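Local structure of putative metal resistance protein (Proteus mirabilis, 6C29) at residues W69-S73 with M145-P149. The protein primes the disulfide isomerase ScsC through this tandem immunoglobulin-fold periplasmic region of ScsB, and as a whole protein is probably a protein-disulfide reductase. Residues are numbered along the deposited sequence; the frame is centred on the assembly and turned at random. Where two conformers were deposited one is given.
Sequences WHWPS and MAKVP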
ATOM      1  N   TRP A  69       1.479  -9.384  -0.978  1.00 16.46           N
ATOM      2  CA  TRP A  69       0.507  -8.458  -0.398  1.00 14.37           C
ATOM      3  C   TRP A  69       0.286  -7.350  -1.428  1.00 14.87           C
ATOM      4  O   TRP A  69       1.204  -6.595  -1.768  1.00 16.81           O
ATOM      5  CB  TRP A  69       1.018  -7.880   0.914  1.00 14.69           C
ATOM      6  CG  TRP A  69       0.114  -6.953   1.655  1.00 15.76           C
ATOM      7  CD1 TRP A  69      -0.364  -5.749   1.205  1.00 17.06           C
ATOM      8  CD2 TRP A  69      -0.383  -7.113   2.984  1.00 14.93           C
ATOM      9  NE1 TRP A  69      -1.138  -5.161   2.179  1.00 16.09           N
ATOM     10  CE2 TRP A  69      -1.178  -5.986   3.279  1.00 14.61           C
ATOM     11  CE3 TRP A  69      -0.250  -8.116   3.955  1.00 16.88           C
ATOM     12  CZ2 TRP A  69      -1.808  -5.811   4.499  1.00 17.02           C
ATOM     13  CZ3 TRP A  69      -0.880  -7.951   5.156  1.00 17.33           C
ATOM     14  CH2 TRP A  69      -1.663  -6.808   5.424  1.00 16.88           C
ATOM     15  N   HIS A  70      -0.914  -7.295  -1.964  1.00 13.15           N
ATOM     16  CA  HIS A  70      -1.216  -6.307  -2.989  1.00 13.13           C
ATOM     17  C   HIS A  70      -1.724  -5.067  -2.281  1.00 12.73           C
ATOM     18  O   HIS A  70      -2.620  -5.117  -1.437  1.00 13.64           O
ATOM     19  CB  HIS A  70      -2.272  -6.810  -3.973  1.00 14.68           C
ATOM     20  CG  HIS A  70      -1.891  -8.048  -4.706  1.00 15.84           C
ATOM     21  ND1 HIS A  70      -1.140  -8.031  -5.860  1.00 19.46           N
ATOM     22  CD2 HIS A  70      -2.198  -9.346  -4.477  1.00 16.93           C
ATOM     23  CE1 HIS A  70      -0.984  -9.269  -6.297  1.00 22.00           C
ATOM     24  NE2 HIS A  70      -1.610 -10.085  -5.473  1.00 20.48           N
ATOM     25  N   TRP A  71      -1.138  -3.927  -2.612  1.00 13.34           N
ATOM     26  CA  TRP A  71      -1.495  -2.692  -1.952  1.00 11.80           C
ATOM     27  C   TRP A  71      -2.415  -1.857  -2.820  1.00  9.12           C
ATOM     28  O   TRP A  71      -2.009  -1.408  -3.892  1.00 14.84           O
ATOM     29  CB  TRP A  71      -0.250  -1.880  -1.617  1.00 12.15           C
ATOM     30  CG  TRP A  71       0.637  -2.524  -0.603  1.00 12.36           C
ATOM     31  CD1 TRP A  71       1.683  -3.348  -0.845  1.00 13.54           C
ATOM     32  CD2 TRP A  71       0.542  -2.389   0.823  1.00 12.31           C
ATOM     33  NE1 TRP A  71       2.260  -3.750   0.347  1.00 15.07           N
ATOM     34  CE2 TRP A  71       1.568  -3.177   1.384  1.00 14.49           C
ATOM     35  CE3 TRP A  71      -0.322  -1.702   1.679  1.00 11.79           C
ATOM     36  CZ2 TRP A  71       1.749  -3.273   2.774  1.00 14.47           C
ATOM     37  CZ3 TRP A  71      -0.122  -1.786   3.046  1.00 13.41           C
ATOM     38  CH2 TRP A  71       0.882  -2.582   3.577  1.00 13.65           C
ATOM     39  N   PRO A  72      -3.641  -1.613  -2.386  1.00 11.33           N
ATOM     40  CA  PRO A  72      -4.504  -0.709  -3.123  1.00  9.12           C
ATOM     41  C   PRO A  72      -3.874   0.654  -3.243  1.00  8.73           C
ATOM     42  O   PRO A  72      -3.062   1.067  -2.384  1.00 13.75           O
ATOM     43  CB  PRO A  72      -5.789  -0.687  -2.297  1.00 10.26           C
ATOM     44  CG  PRO A  72      -5.767  -2.040  -1.594  1.00 11.26           C
ATOM     45  CD  PRO A  72      -4.343  -2.230  -1.239  1.00 10.27           C
ATOM     46  N   SER A  73      -4.227   1.353  -4.308  1.00 10.86           N
ATOM     47  CA  SER A  73      -3.664   2.654  -4.555  1.00  9.10           C
ATOM     48  C   SER A  73      -3.912   3.542  -3.329  1.00 11.33           C
ATOM     49  O   SER A  73      -5.063   3.626  -2.877  1.00 12.46           O
ATOM     50  CB  SER A  73      -4.283   3.246  -5.831  1.00 11.87           C
ATOM     51  OG  SER A  73      -3.508   4.312  -6.291  1.00 14.38           O
HETATM   52  N   MSE A 145      -8.744  -6.133  -6.415  1.00 11.95           N
HETATM   53  CA  MSE A 145      -7.607  -6.068  -7.322  1.00 11.94           C
HETATM   54  C   MSE A 145      -7.707  -4.906  -8.281  1.00 12.49           C
HETATM   55  O   MSE A 145      -6.668  -4.343  -8.688  1.00 15.01           O
HETATM   56  CB  MSE A 145      -7.466  -7.357  -8.115  1.00 14.26           C
HETATM   57  CG  MSE A 145      -6.914  -8.504  -7.346  1.00 18.84           C
HETATM   58 SE   MSE A 145      -5.097  -8.266  -6.704  0.61 15.15          SE
HETATM   59  CE  MSE A 145      -4.162  -7.812  -8.321  1.00 23.02           C
ATOM     60  N   ALA A 146      -8.904  -4.515  -8.648  1.00 13.20           N
ATOM     61  CA  ALA A 146      -9.095  -3.408  -9.570  1.00 15.17           C
ATOM     62  C   ALA A 146      -8.531  -2.100  -9.013  1.00 15.48           C
ATOM     63  O   ALA A 146      -8.239  -1.174  -9.762  1.00 18.63           O
ATOM     64  CB  ALA A 146     -10.574  -3.236  -9.887  1.00 18.61           C
ATOM     65  N   LYS A 147      -8.377  -2.031  -7.697  1.00 12.66           N
ATOM     66  CA  LYS A 147      -7.891  -0.822  -7.030  0.61 11.96           C
ATOM     67  C   LYS A 147      -6.372  -0.821  -6.841  1.00 11.61           C
ATOM     68  O   LYS A 147      -5.811   0.152  -6.330  1.00 12.62           O
ATOM     69  CB  LYS A 147      -8.584  -0.681  -5.680  0.61 13.24           C
ATOM     70  CG  LYS A 147     -10.111  -0.601  -5.768  0.61 13.90           C
ATOM     71  CD  LYS A 147     -10.780  -0.538  -4.393  0.61 15.06           C
ATOM     72  CE  LYS A 147     -12.301  -0.389  -4.503  0.61 16.47           C
ATOM     73  NZ  LYS A 147     -12.932  -1.608  -5.070  0.61 17.15           N
ATOM     74  N   VAL A 148      -5.721  -1.908  -7.220  1.00 10.69           N
ATOM     75  CA  VAL A 148      -4.274  -2.055  -7.084  1.00 11.43           C
ATOM     76  C   VAL A 148      -3.553  -1.468  -8.303  1.00 11.52           C
ATOM     77  O   VAL A 148      -3.961  -1.727  -9.452  1.00 11.69           O
ATOM     78  CB  VAL A 148      -3.908  -3.523  -6.877  1.00 12.15           C
ATOM     79  CG1 VAL A 148      -2.384  -3.750  -6.791  1.00 12.33           C
ATOM     80  CG2 VAL A 148      -4.616  -4.050  -5.583  1.00 12.38           C
ATOM     81  N   PRO A 149      -2.497  -0.655  -8.076  1.00 11.46           N
ATOM     82  CA  PRO A 149      -1.772  -0.112  -9.224  1.00 10.77           C
ATOM     83  C   PRO A 149      -1.222  -1.191 -10.158  1.00 11.60           C
ATOM     84  O   PRO A 149      -0.873  -2.279  -9.714  1.00 12.97           O
ATOM     85  CB  PRO A 149      -0.661   0.686  -8.574  1.00  8.75           C
ATOM     86  CG  PRO A 149      -1.176   1.070  -7.211  1.00 10.91           C
ATOM     87  CD  PRO A 149      -1.911  -0.194  -6.819  1.00 11.40           C
TER
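One face of the His70 imidazole is covered by the selenium of the selenomethionine Met145, a Met-aromatic contact at the join between the two immunoglobulin-fold domains of ScsB. The selenium stands 3.8 Å from the ring centroid and only 13° off the normal. Met145 CE lies over the same face, on the ND1–CE1 side, in a CH-pi contact; bends at chi2 and chi3 curl the chain so that both atoms reach the ring. At the ring's edge, NE2 is hydrogen-bonded to Glu96 OE2 of strand 90-97, which helps fix the imidazole's rotation. Nearby, Trp69 CD1 lies over the centre of the Trp71 ring, and both indoles meet Phe93.

The contact illustrates how a linker can be seated on a domain: residues 69-73 hold it by a selenium-aromatic contact at His70 and a backbone bond at Ser73. A type I turn, closed by Val148 N to Met145 O, begins at the last residue of helix 137-145. Facing the middle of 69-73, Val148 sets CG1 against Trp71 O. Pro149 packs its ring beside Ser73, whose OG is hydrogen-bonded to Ser237 OG of the second domain. Ser73 N donates to Lys147 O at 2.8 Å, nearly straight at 168°, with the nitrogen tilted 24° from the carbonyl plane.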